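Local coordinates for DUF985 domain-containing protein (Shewanella oneidensis, PDB 1YUD) that is of unknown function but belongs to the DUF985 family of the cupin superfamily and forms an assembly of two chains, at residues A14-F17 and I18-E22; A41-P44 and S45-L48; G98-L101 and A102-E105; E143-Q147 and E148-A152. All blocks are in the same frame, centred on the assembly; numbering follows the deposited sequence.

Interaction 1: A14-F17 and I18-E22; sequences ADDF and IKFLE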
ATOM      1  N   ALA A  14      19.101  -0.794   3.784  1.00104.20           N
ATOM      2  CA  ALA A  14      18.765  -0.319   2.449  1.00100.88           C
ATOM      3  C   ALA A  14      19.437  -1.095   1.319  1.00 98.53           C
ATOM      4  O   ALA A  14      18.901  -1.188   0.214  1.00 97.93           O
ATOM      5  CB  ALA A  14      19.099   1.156   2.338  1.00100.76           C
ATOM      6  N   ASP A  15      20.605  -1.661   1.590  1.00 96.29           N
ATOM      7  CA  ASP A  15      21.325  -2.404   0.565  1.00 93.77           C
ATOM      8  C   ASP A  15      20.629  -3.703   0.192  1.00 91.52           C
ATOM      9  O   ASP A  15      20.636  -4.110  -0.971  1.00 90.55           O
ATOM     10  CB  ASP A  15      22.753  -2.682   1.036  1.00 94.30           C
ATOM     11  CG  ASP A  15      23.539  -1.408   1.269  1.00 94.11           C
ATOM     12  OD1 ASP A  15      23.640  -0.594   0.324  1.00 93.84           O
ATOM     13  OD2 ASP A  15      24.053  -1.217   2.390  1.00 93.98           O
ATOM     14  N   ASP A  16      20.023  -4.345   1.185  1.00 89.36           N
ATOM     15  CA  ASP A  16      19.308  -5.599   0.973  1.00 86.96           C
ATOM     16  C   ASP A  16      18.079  -5.358   0.123  1.00 85.12           C
ATOM     17  O   ASP A  16      17.799  -6.108  -0.815  1.00 84.61           O
ATOM     18  CB  ASP A  16      18.877  -6.195   2.310  1.00 87.27           C
ATOM     19  CG  ASP A  16      20.049  -6.561   3.183  1.00 87.31           C
ATOM     20  OD1 ASP A  16      20.957  -5.720   3.343  1.00 88.72           O
ATOM     21  OD2 ASP A  16      20.060  -7.689   3.712  1.00 87.18           O
ATOM     22  N   PHE A  17      17.350  -4.299   0.464  1.00 82.48           N
ATOM     23  CA  PHE A  17      16.133  -3.938  -0.250  1.00 79.84           C
ATOM     24  C   PHE A  17      16.387  -3.549  -1.691  1.00 78.15           C
ATOM     25  O   PHE A  17      15.764  -4.098  -2.598  1.00 77.14           O
ATOM     26  CB  PHE A  17      15.398  -2.808   0.481  1.00 79.25           C
ATOM     27  CG  PHE A  17      14.587  -3.284   1.651  1.00 78.06           C
ATOM     28  CD1 PHE A  17      14.850  -2.827   2.937  1.00 77.20           C
ATOM     29  CD2 PHE A  17      13.583  -4.233   1.467  1.00 77.90           C
ATOM     30  CE1 PHE A  17      14.125  -3.312   4.028  1.00 76.81           C
ATOM     31  CE2 PHE A  17      12.854  -4.725   2.549  1.00 77.73           C
ATOM     32  CZ  PHE A  17      13.128  -4.262   3.829  1.00 77.34           C
ATOM     33  N   ILE A  18      17.298  -2.609  -1.913  1.00 76.94           N
ATOM     34  CA  ILE A  18      17.575  -2.197  -3.279  1.00 76.34           C
ATOM     35  C   ILE A  18      17.982  -3.411  -4.120  1.00 75.64           C
ATOM     36  O   ILE A  18      17.642  -3.495  -5.305  1.00 75.06           O
ATOM     37  CB  ILE A  18      18.680  -1.101  -3.338  1.00 75.88           C
ATOM     38  CG1 ILE A  18      19.974  -1.606  -2.708  1.00 78.38           C
ATOM     39  CG2 ILE A  18      18.222   0.137  -2.617  1.00 74.06           C
ATOM     40  CD1 ILE A  18      20.899  -2.316  -3.691  1.00 80.68           C
ATOM     41  N   LYS A  19      18.677  -4.359  -3.490  1.00 74.10           N
ATOM     42  CA  LYS A  19      19.141  -5.557  -4.179  1.00 72.67           C
ATOM     43  C   LYS A  19      18.026  -6.555  -4.467  1.00 71.15           C
ATOM     44  O   LYS A  19      17.723  -6.834  -5.626  1.00 70.92           O
ATOM     45  CB  LYS A  19      20.234  -6.250  -3.367  1.00 75.16           C
ATOM     46  CG  LYS A  19      20.837  -7.462  -4.080  1.00 77.67           C
ATOM     47  CD  LYS A  19      21.590  -8.374  -3.116  1.00 79.53           C
ATOM     48  CE  LYS A  19      22.039  -9.664  -3.801  1.00 81.60           C
ATOM     49  NZ  LYS A  19      22.598 -10.659  -2.830  1.00 82.66           N
ATOM     50  N   PHE A  20      17.423  -7.099  -3.413  1.00 68.70           N
ATOM     51  CA  PHE A  20      16.348  -8.072  -3.576  1.00 65.94           C
ATOM     52  C   PHE A  20      15.171  -7.545  -4.376  1.00 65.04           C
ATOM     53  O   PHE A  20      14.576  -8.281  -5.165  1.00 64.78           O
ATOM     54  CB  PHE A  20      15.852  -8.543  -2.221  1.00 64.29           C
ATOM     55  CG  PHE A  20      16.807  -9.446  -1.519  1.00 65.44           C
ATOM     56  CD1 PHE A  20      17.188 -10.655  -2.097  1.00 64.87           C
ATOM     57  CD2 PHE A  20      17.334  -9.098  -0.279  1.00 66.28           C
ATOM     58  CE1 PHE A  20      18.076 -11.504  -1.453  1.00 64.81           C
ATOM     59  CE2 PHE A  20      18.227  -9.943   0.381  1.00 65.64           C
ATOM     60  CZ  PHE A  20      18.596 -11.146  -0.210  1.00 65.79           C
ATOM     61  N   LEU A  21      14.827  -6.275  -4.169  1.00 63.81           N
ATOM     62  CA  LEU A  21      13.712  -5.679  -4.891  1.00 62.08           C
ATOM     63  C   LEU A  21      14.163  -5.009  -6.187  1.00 61.81           C
ATOM     64  O   LEU A  21      13.347  -4.449  -6.917  1.00 62.11           O
ATOM     65  CB  LEU A  21      12.974  -4.673  -4.002  1.00 61.53           C
ATOM     66  CG  LEU A  21      12.372  -5.183  -2.684  1.00 60.05           C
ATOM     67  CD1 LEU A  21      11.713  -4.020  -1.946  1.00 59.63           C
ATOM     68  CD2 LEU A  21      11.362  -6.286  -2.951  1.00 58.32           C
ATOM     69  N   GLU A  22      15.463  -5.067  -6.468  1.00 61.91           N
ATOM     70  CA  GLU A  22      16.028  -4.503  -7.700  1.00 61.87           C
ATOM     71  C   GLU A  22      15.675  -3.037  -7.918  1.00 60.85           C
ATOM     72  O   GLU A  22      15.165  -2.675  -8.977  1.00 58.48           O
ATOM     73  CB  GLU A  22      15.542  -5.304  -8.914  1.00 62.53           C
ATOM     74  CG  GLU A  22      15.700  -6.809  -8.785  1.00 63.65           C
ATOM     75  CD  GLU A  22      15.030  -7.559  -9.922  1.00 64.84           C
ATOM     76  OE1 GLU A  22      14.998  -8.801  -9.871  1.00 66.45           O
ATOM     77  OE2 GLU A  22      14.536  -6.909 -10.867  1.00 65.43           O
TER

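Interaction 2: A41-P44 and S45-L48; sequences AFDP and SRQL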
ATOM      1  N   ALA A  41      -7.584  -1.231 -18.297  1.00 62.68           N
ATOM      2  CA  ALA A  41      -7.364   0.123 -18.770  1.00 64.21           C
ATOM      3  C   ALA A  41      -8.374   1.081 -18.206  1.00 66.06           C
ATOM      4  O   ALA A  41      -9.515   0.718 -17.931  1.00 64.06           O
ATOM      5  CB  ALA A  41      -7.413   0.166 -20.287  1.00 65.01           C
ATOM      6  N   PHE A  42      -7.924   2.313 -18.025  1.00 70.26           N
ATOM      7  CA  PHE A  42      -8.761   3.380 -17.517  1.00 75.05           C
ATOM      8  C   PHE A  42      -9.174   4.119 -18.770  1.00 77.70           C
ATOM      9  O   PHE A  42     -10.341   4.106 -19.159  1.00 78.42           O
ATOM     10  CB  PHE A  42      -7.948   4.287 -16.597  1.00 75.60           C
ATOM     11  CG  PHE A  42      -8.617   5.582 -16.285  1.00 76.96           C
ATOM     12  CD1 PHE A  42      -9.940   5.608 -15.840  1.00 78.62           C
ATOM     13  CD2 PHE A  42      -7.932   6.781 -16.435  1.00 76.65           C
ATOM     14  CE1 PHE A  42     -10.574   6.818 -15.548  1.00 79.45           C
ATOM     15  CE2 PHE A  42      -8.552   7.997 -16.147  1.00 78.32           C
ATOM     16  CZ  PHE A  42      -9.879   8.015 -15.701  1.00 79.74           C
ATOM     17  N   ASP A  43      -8.195   4.762 -19.397  1.00 80.78           N
ATOM     18  CA  ASP A  43      -8.403   5.477 -20.651  1.00 83.32           C
ATOM     19  C   ASP A  43      -7.577   4.714 -21.673  1.00 84.38           C
ATOM     20  O   ASP A  43      -6.746   3.873 -21.323  1.00 84.08           O
ATOM     21  CB  ASP A  43      -7.874   6.918 -20.593  1.00 85.61           C
ATOM     22  CG  ASP A  43      -8.567   7.767 -19.541  1.00 88.04           C
ATOM     23  OD1 ASP A  43      -9.810   7.669 -19.414  1.00 88.82           O
ATOM     24  OD2 ASP A  43      -7.861   8.547 -18.858  1.00 88.95           O
ATOM     25  N   PRO A  44      -7.799   4.986 -22.958  1.00 85.57           N
ATOM     26  CA  PRO A  44      -6.997   4.258 -23.943  1.00 86.16           C
ATOM     27  C   PRO A  44      -5.514   4.605 -23.756  1.00 84.89           C
ATOM     28  O   PRO A  44      -4.625   3.898 -24.232  1.00 84.97           O
ATOM     29  CB  PRO A  44      -7.564   4.762 -25.272  1.00 87.31           C
ATOM     30  CG  PRO A  44      -9.025   5.007 -24.934  1.00 86.47           C
ATOM     31  CD  PRO A  44      -8.913   5.709 -23.598  1.00 85.97           C
ATOM     32  N   SER A  45      -5.273   5.695 -23.036  1.00 83.32           N
ATOM     33  CA  SER A  45      -3.928   6.183 -22.770  1.00 82.34           C
ATOM     34  C   SER A  45      -3.239   5.504 -21.587  1.00 81.67           C
ATOM     35  O   SER A  45      -2.299   4.732 -21.763  1.00 80.45           O
ATOM     36  CB  SER A  45      -3.983   7.690 -22.519  1.00 81.96           C
ATOM     37  OG  SER A  45      -4.919   7.988 -21.494  1.00 80.70           O
ATOM     38  N   ARG A  46      -3.724   5.804 -20.386  1.00 81.57           N
ATOM     39  CA  ARG A  46      -3.170   5.273 -19.139  1.00 80.81           C
ATOM     40  C   ARG A  46      -3.841   3.965 -18.666  1.00 78.44           C
ATOM     41  O   ARG A  46      -4.685   3.400 -19.363  1.00 78.54           O
ATOM     42  CB  ARG A  46      -3.310   6.341 -18.048  1.00 82.85           C
ATOM     43  CG  ARG A  46      -3.013   7.770 -18.515  1.00 85.16           C
ATOM     44  CD  ARG A  46      -3.664   8.791 -17.579  1.00 87.79           C
ATOM     45  NE  ARG A  46      -3.432  10.180 -17.975  1.00 89.84           N
ATOM     46  CZ  ARG A  46      -3.823  11.238 -17.265  1.00 91.00           C
ATOM     47  NH1 ARG A  46      -4.472  11.073 -16.117  1.00 91.21           N
ATOM     48  NH2 ARG A  46      -3.556  12.467 -17.694  1.00 91.61           N
ATOM     49  N   GLN A  47      -3.449   3.496 -17.480  1.00 75.08           N
ATOM     50  CA  GLN A  47      -3.998   2.271 -16.887  1.00 71.57           C
ATOM     51  C   GLN A  47      -4.809   2.554 -15.624  1.00 68.44           C
ATOM     52  O   GLN A  47      -4.754   3.644 -15.063  1.00 68.51           O
ATOM     53  CB  GLN A  47      -2.878   1.294 -16.531  1.00 72.99           C
ATOM     54  CG  GLN A  47      -2.270   0.571 -17.703  1.00 75.49           C
ATOM     55  CD  GLN A  47      -3.295  -0.246 -18.463  1.00 77.81           C
ATOM     56  OE1 GLN A  47      -4.165   0.302 -19.146  1.00 79.38           O
ATOM     57  NE2 GLN A  47      -3.205  -1.565 -18.344  1.00 78.07           N
ATOM     58  N   LEU A  48      -5.545   1.553 -15.165  1.00 64.79           N
ATOM     59  CA  LEU A  48      -6.372   1.698 -13.974  1.00 60.78           C
ATOM     60  C   LEU A  48      -5.524   2.074 -12.749  1.00 58.93           C
ATOM     61  O   LEU A  48      -5.931   2.911 -11.945  1.00 58.69           O
ATOM     62  CB  LEU A  48      -7.136   0.393 -13.725  1.00 60.53           C
ATOM     63  CG  LEU A  48      -8.522   0.435 -13.072  1.00 60.03           C
ATOM     64  CD1 LEU A  48      -9.439   1.359 -13.861  1.00 60.29           C
ATOM     65  CD2 LEU A  48      -9.112  -0.975 -13.033  1.00 58.13           C
TER

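Interaction 3: G98-L101 and A102-E105; sequences GLDL and AAGE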
ATOM      1  N   GLY A  98       4.478   6.457   8.915  1.00 46.68           N
ATOM      2  CA  GLY A  98       5.314   5.670   9.806  1.00 47.47           C
ATOM      3  C   GLY A  98       4.500   4.786  10.724  1.00 50.01           C
ATOM      4  O   GLY A  98       3.279   4.754  10.608  1.00 50.81           O
ATOM      5  N   LEU A  99       5.164   4.094  11.651  1.00 51.81           N
ATOM      6  CA  LEU A  99       4.488   3.173  12.563  1.00 54.15           C
ATOM      7  C   LEU A  99       4.336   3.565  14.037  1.00 56.82           C
ATOM      8  O   LEU A  99       4.011   2.706  14.858  1.00 56.68           O
ATOM      9  CB  LEU A  99       5.168   1.802  12.499  1.00 53.93           C
ATOM     10  CG  LEU A  99       4.942   0.964  11.233  1.00 54.86           C
ATOM     11  CD1 LEU A  99       5.977  -0.143  11.124  1.00 53.16           C
ATOM     12  CD2 LEU A  99       3.547   0.386  11.275  1.00 54.88           C
ATOM     13  N   ASP A 100       4.561   4.830  14.393  1.00 60.36           N
ATOM     14  CA  ASP A 100       4.401   5.237  15.797  1.00 62.89           C
ATOM     15  C   ASP A 100       3.040   5.890  15.994  1.00 63.77           C
ATOM     16  O   ASP A 100       2.838   7.049  15.615  1.00 63.45           O
ATOM     17  CB  ASP A 100       5.489   6.227  16.232  1.00 64.35           C
ATOM     18  CG  ASP A 100       5.500   6.454  17.750  1.00 65.17           C
ATOM     19  OD1 ASP A 100       6.118   7.439  18.217  1.00 64.63           O
ATOM     20  OD2 ASP A 100       4.893   5.636  18.478  1.00 65.25           O
ATOM     21  N   LEU A 101       2.111   5.150  16.595  1.00 64.76           N
ATOM     22  CA  LEU A 101       0.765   5.666  16.814  1.00 66.25           C
ATOM     23  C   LEU A 101       0.717   6.693  17.936  1.00 67.02           C
ATOM     24  O   LEU A 101      -0.214   7.495  18.013  1.00 67.19           O
ATOM     25  CB  LEU A 101      -0.203   4.515  17.093  1.00 65.80           C
ATOM     26  CG  LEU A 101      -0.270   3.450  15.993  1.00 65.62           C
ATOM     27  CD1 LEU A 101      -1.263   2.381  16.406  1.00 65.28           C
ATOM     28  CD2 LEU A 101      -0.664   4.075  14.658  1.00 63.42           C
ATOM     29  N   ALA A 102       1.725   6.666  18.805  1.00 68.05           N
ATOM     30  CA  ALA A 102       1.817   7.621  19.908  1.00 68.36           C
ATOM     31  C   ALA A 102       1.760   9.030  19.304  1.00 67.97           C
ATOM     32  O   ALA A 102       0.844   9.802  19.592  1.00 67.43           O
ATOM     33  CB  ALA A 102       3.136   7.418  20.663  1.00 69.27           C
ATOM     34  N   ALA A 103       2.753   9.356  18.477  1.00 67.18           N
ATOM     35  CA  ALA A 103       2.795  10.643  17.793  1.00 66.41           C
ATOM     36  C   ALA A 103       1.761  10.505  16.686  1.00 66.58           C
ATOM     37  O   ALA A 103       1.157   9.439  16.528  1.00 67.16           O
ATOM     38  CB  ALA A 103       4.169  10.880  17.187  1.00 66.26           C
ATOM     39  N   GLY A 104       1.562  11.554  15.900  1.00 65.81           N
ATOM     40  CA  GLY A 104       0.575  11.462  14.836  1.00 64.15           C
ATOM     41  C   GLY A 104       0.985  10.650  13.619  1.00 62.03           C
ATOM     42  O   GLY A 104       0.610  11.004  12.505  1.00 61.75           O
ATOM     43  N   GLU A 105       1.740   9.570  13.813  1.00 60.34           N
ATOM     44  CA  GLU A 105       2.180   8.757  12.681  1.00 60.69           C
ATOM     45  C   GLU A 105       1.112   7.755  12.210  1.00 59.56           C
ATOM     46  O   GLU A 105       0.463   7.079  13.015  1.00 59.51           O
ATOM     47  CB  GLU A 105       3.502   8.050  13.021  1.00 62.20           C
ATOM     48  CG  GLU A 105       4.742   8.834  12.571  1.00 64.12           C
ATOM     49  CD  GLU A 105       6.047   8.309  13.165  1.00 66.51           C
ATOM     50  OE1 GLU A 105       6.339   7.096  13.033  1.00 68.11           O
ATOM     51  OE2 GLU A 105       6.790   9.118  13.761  1.00 66.68           O
TER

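Interaction 4: E143-Q147 and E148-A152; sequences ELFSQ and EALLA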
ATOM      1  N   GLU A 143       6.173  15.723 -13.086  1.00 71.79           N
ATOM      2  CA  GLU A 143       6.767  17.044 -13.283  1.00 72.23           C
ATOM      3  C   GLU A 143       7.686  17.431 -12.128  1.00 71.92           C
ATOM      4  O   GLU A 143       7.220  17.759 -11.036  1.00 72.45           O
ATOM      5  CB  GLU A 143       5.688  18.112 -13.466  1.00 72.20           C
ATOM      6  CG  GLU A 143       6.257  19.456 -13.896  1.00 74.53           C
ATOM      7  CD  GLU A 143       5.198  20.425 -14.387  1.00 76.06           C
ATOM      8  OE1 GLU A 143       5.576  21.507 -14.893  1.00 75.38           O
ATOM      9  OE2 GLU A 143       3.992  20.105 -14.266  1.00 77.11           O
ATOM     10  N   LEU A 144       8.992  17.386 -12.376  1.00 70.83           N
ATOM     11  CA  LEU A 144       9.985  17.727 -11.361  1.00 70.44           C
ATOM     12  C   LEU A 144      10.231  19.238 -11.420  1.00 70.49           C
ATOM     13  O   LEU A 144      10.107  19.835 -12.486  1.00 70.52           O
ATOM     14  CB  LEU A 144      11.275  16.945 -11.632  1.00 69.90           C
ATOM     15  CG  LEU A 144      12.284  16.763 -10.495  1.00 69.50           C
ATOM     16  CD1 LEU A 144      11.588  16.159  -9.290  1.00 69.09           C
ATOM     17  CD2 LEU A 144      13.435  15.866 -10.950  1.00 67.53           C
ATOM     18  N   PHE A 145      10.571  19.858 -10.289  1.00 71.09           N
ATOM     19  CA  PHE A 145      10.789  21.310 -10.256  1.00 71.58           C
ATOM     20  C   PHE A 145      12.162  21.797  -9.783  1.00 71.30           C
ATOM     21  O   PHE A 145      12.762  21.231  -8.868  1.00 71.43           O
ATOM     22  CB  PHE A 145       9.711  21.983  -9.401  1.00 72.55           C
ATOM     23  CG  PHE A 145       8.336  21.914  -9.999  1.00 74.49           C
ATOM     24  CD1 PHE A 145       7.618  20.721 -10.005  1.00 75.50           C
ATOM     25  CD2 PHE A 145       7.767  23.036 -10.583  1.00 74.70           C
ATOM     26  CE1 PHE A 145       6.349  20.652 -10.590  1.00 75.51           C
ATOM     27  CE2 PHE A 145       6.503  22.979 -11.170  1.00 74.31           C
ATOM     28  CZ  PHE A 145       5.796  21.785 -11.171  1.00 75.42           C
ATOM     29  N   SER A 146      12.631  22.874 -10.413  1.00 70.63           N
ATOM     30  CA  SER A 146      13.923  23.492 -10.109  1.00 70.27           C
ATOM     31  C   SER A 146      13.794  24.369  -8.881  1.00 70.94           C
ATOM     32  O   SER A 146      12.733  24.936  -8.647  1.00 71.91           O
ATOM     33  CB  SER A 146      14.360  24.389 -11.262  1.00 70.02           C
ATOM     34  OG  SER A 146      13.640  25.613 -11.226  1.00 66.76           O
ATOM     35  N   GLN A 147      14.874  24.510  -8.115  1.00 71.60           N
ATOM     36  CA  GLN A 147      14.845  25.348  -6.918  1.00 71.92           C
ATOM     37  C   GLN A 147      14.446  26.760  -7.328  1.00 72.76           C
ATOM     38  O   GLN A 147      13.756  27.469  -6.589  1.00 72.55           O
ATOM     39  CB  GLN A 147      16.216  25.375  -6.246  1.00 71.91           C
ATOM     40  CG  GLN A 147      16.194  25.860  -4.803  1.00 70.76           C
ATOM     41  CD  GLN A 147      17.574  25.841  -4.153  1.00 71.85           C
ATOM     42  OE1 GLN A 147      18.433  26.685  -4.450  1.00 71.12           O
ATOM     43  NE2 GLN A 147      17.798  24.870  -3.265  1.00 70.64           N
ATOM     44  N   GLU A 148      14.873  27.151  -8.526  1.00 73.11           N
ATOM     45  CA  GLU A 148      14.565  28.469  -9.070  1.00 73.11           C
ATOM     46  C   GLU A 148      13.074  28.770  -9.001  1.00 73.64           C
ATOM     47  O   GLU A 148      12.632  29.568  -8.180  1.00 73.70           O
ATOM     48  CB  GLU A 148      15.029  28.572 -10.529  1.00 72.10           C
ATOM     49  CG  GLU A 148      16.462  29.067 -10.732  1.00 70.68           C
ATOM     50  CD  GLU A 148      17.519  28.140 -10.158  1.00 69.37           C
ATOM     51  OE1 GLU A 148      17.648  28.058  -8.918  1.00 68.62           O
ATOM     52  OE2 GLU A 148      18.227  27.492 -10.958  1.00 68.76           O
ATOM     53  N   ALA A 149      12.300  28.122  -9.865  1.00 74.80           N
ATOM     54  CA  ALA A 149      10.861  28.345  -9.909  1.00 75.37           C
ATOM     55  C   ALA A 149      10.226  28.254  -8.529  1.00 76.36           C
ATOM     56  O   ALA A 149       9.310  29.010  -8.213  1.00 76.71           O
ATOM     57  CB  ALA A 149      10.207  27.345 -10.856  1.00 73.46           C
ATOM     58  N   LEU A 150      10.727  27.345  -7.701  1.00 77.46           N
ATOM     59  CA  LEU A 150      10.171  27.157  -6.366  1.00 79.12           C
ATOM     60  C   LEU A 150      10.398  28.308  -5.389  1.00 80.97           C
ATOM     61  O   LEU A 150       9.622  28.487  -4.450  1.00 81.69           O
ATOM     62  CB  LEU A 150      10.680  25.846  -5.769  1.00 78.10           C
ATOM     63  CG  LEU A 150      10.189  24.592  -6.494  1.00 76.32           C
ATOM     64  CD1 LEU A 150      10.667  23.367  -5.741  1.00 75.59           C
ATOM     65  CD2 LEU A 150       8.667  24.609  -6.594  1.00 75.64           C
ATOM     66  N   LEU A 151      11.462  29.080  -5.583  1.00 82.76           N
ATOM     67  CA  LEU A 151      11.700  30.229  -4.712  1.00 83.01           C
ATOM     68  C   LEU A 151      10.959  31.425  -5.310  1.00 84.14           C
ATOM     69  O   LEU A 151      10.650  32.391  -4.615  1.00 84.24           O
ATOM     70  CB  LEU A 151      13.194  30.534  -4.586  1.00 81.68           C
ATOM     71  CG  LEU A 151      13.943  29.731  -3.521  1.00 79.69           C
ATOM     72  CD1 LEU A 151      13.276  29.924  -2.168  1.00 78.66           C
ATOM     73  CD2 LEU A 151      13.947  28.276  -3.897  1.00 80.21           C
ATOM     74  N   ALA A 152      10.686  31.349  -6.611  1.00 85.34           N
ATOM     75  CA  ALA A 152       9.942  32.394  -7.296  1.00 86.92           C
ATOM     76  C   ALA A 152       8.569  32.280  -6.656  1.00 88.83           C
ATOM     77  O   ALA A 152       8.254  32.989  -5.700  1.00 89.82           O
ATOM     78  CB  ALA A 152       9.861  32.094  -8.782  1.00 86.06           C
TER

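Interaction 1: A14-F17 and I18-E22
Ile18 packs back over the first turn of helix 14-20, its branches resting on carbonyl oxygens of that turn. CG2 lies 3.2 Å from Ala14 O, CG1 lies against the oxygens of both Ala14 and Asp15, and CD1 of Ile18 follows at 3.3 Å from Asp15 O. With chi1 59°, CG1 sits between the backbone N and the carbonyl carbon, which brings it over these oxygens. Cutting Ile18 back to an alanine would probably leave Ala14 O and Asp15 O less covered and deprive Leu23 in the following loop of most of its apolar contact. One residue earlier, Phe17 runs side by side with Leu21 in the same direction, and Phe17 CD2 meets Leu21 CD1 at 3.9 Å. Phe20 CD2 lies 4.2 Å from Asp16 CB. The side chains are spaced by the i to i+4 backbone ladder of the helix: Ile18 N binds Ala14 O, Lys19 N meets Asp15 O at 3.2 Å, Phe20 N meets Asp16 O at 2.8 Å, and Leu21 N meets Phe17 O at 2.8 Å. Glu22, with phi 54°, breaks the helix in a Schellman motif, its N bonded to Lys19 O. One face of the helix lies on the sheet: Ala14 and Phe17 pack on Leu55 of strand 50-57, Leu21 on Tyr53, and Phe17 and Leu21 on Leu128 of strand 126-133. Leu101 of the second subunit packs against Phe17, Phe20 and Leu21, placing the helix at the subunit interface.

Interaction 2: A41-P44 and S45-L48
Phe42 and Leu48 supply the apolar part of this turn: Phe42 CB stands 4.3 Å from Leu48 CD1, and the same CB lies 3.6 Å from Gln47 O. It is the root of the phenylalanine that touches, since CG stands opposite the backbone N (chi1 166°) and carries the ring away from the 45-48 side. Over the centre of that ring, 3.5 Å above its plane, sits OD1 of the next residue, Asp43. Two further contacts bring side-chain oxygens to carbons. Gln47 folds at chi2 (-59°) and turns OE1 onto Ala41, 3.2 Å from its CA and 3.4 Å from its CB. Ser45 OG comes 3.3 Å from Asp43 CB, across the proline at the bend. For the charges, Asp43 OD2 and Arg46 NE remain 4.8 Å apart; any attraction is probably modest, the charged atoms not being in contact, and the guanidinium group makes its salt bridge through NH2 to Asp141 instead. The turn belongs to the hairpin connection between strands 31-37 and 50-57, antiparallel neighbours in one sheet. Phe42 packs on Pro135, Leu48 shares backbone hydrogen bonding with Thr40, and Leu48 also touches Ser134 of the second subunit.

Interaction 3: G98-L101 and A102-E105
Asp100 and Glu105 close a local turn by a side-chain-to-backbone hydrogen bond, in the loop between strand 92-97 and the short strand 105-106. Asp100 N donates to Glu105 OE1 at 3.2 Å, bent to 148°, and reaches the oxygen from above the carboxylate plane, 51° out of it. The glutamate chain, extended beyond CG, reaches back to Asp100, with OE1 also 3.4 Å from Asp100 CB and 3.7 Å from Gly98 CA. At Gly98 a side chain would collide with this oxygen and with the preceding carbonyl. An alanine in place of Glu105 is likely to leave Asp100 N without its side-chain acceptor and the loop less firmly closed. Leu101 CD2 packs 3.6 Å from Glu105 O. The carboxylates of Asp100 and Glu105 keep apart, OD1 to OE2 4.8 Å, and their like charges may disfavour a closer approach. Outside the turn, Leu99 touches Pro107, and Asp100 and Leu101 pack on Gln12 of the second subunit. Asp100 CG stands opposite its own N (chi1 -169°), which directs OD2 to Ala102 N for a weak hydrogen bond, 3.3 Å, the pattern of an Asx turn.

Interaction 4: E143-Q147 and E148-A152
Ser146 is the N-cap of helix 147-152, and Phe145 with Leu150 forms a hydrophobic staple across the same helix start. The capping bond runs from Ala149 N to Ser146 OG, 3.2 Å and fairly straight at 159°, so the hydroxyl occupies one of the N-H groups of the first turn, which lack a carbonyl from a preceding turn. A chi1 of 77° sets OG between the backbone N and the carbonyl carbon, turned forward to the helix. The serine also serves through its backbone: Leu150 N binds Ser146 O at 3.3 Å. In the staple, the residue before the cap meets the fourth residue after the cap, Phe145 CB lying 3.9 Å from Leu150 CG; the phenyl ring leads away from the helix and packs on Arg66 of strand 62-66. Leu150 itself is buried, touching Phe64 of that strand and Val161 of helix 158-161, so the staple ties the helix start to the sheet. Gln147 and Leu151 lie alongside each other one turn apart, pointing the same way. Leu151 further packs on Lys158 and Val161. Glu148 bends at chi2 (64°), and its OE2 accepts a hydrogen bond from Glu168 N near the C terminus. Further along, Glu148 O takes two backbone donors, Leu151 N at 2.9 Å and Ala152 N at 3.1 Å. Beside the cap, Glu148 CB flanks the serine hydroxyl, 3.3 Å from Ser146 OG.

From the N terminus the four contacts follow in series, none nesting in or crossing another. Interaction 1 is a helix laid on strands 50-57 and 126-133; interaction 2 closes the loop between strands 31-37 and 50-57, so both border the same antiparallel sheet. Interaction 3 closes the loop from strand 92-97 to strand 105-106 in the other sheet, and interaction 4 starts the helix that packs on strand 62-66 at that sheet's far margin. Interactions 2 and 4 approach to about 11 Å between nearest atoms, as do 1 and 3, without touching. Interactions 1 and 4 lie on opposite sides of the chain's centre. Interactions 1, 2 and 3 all reach the second subunit.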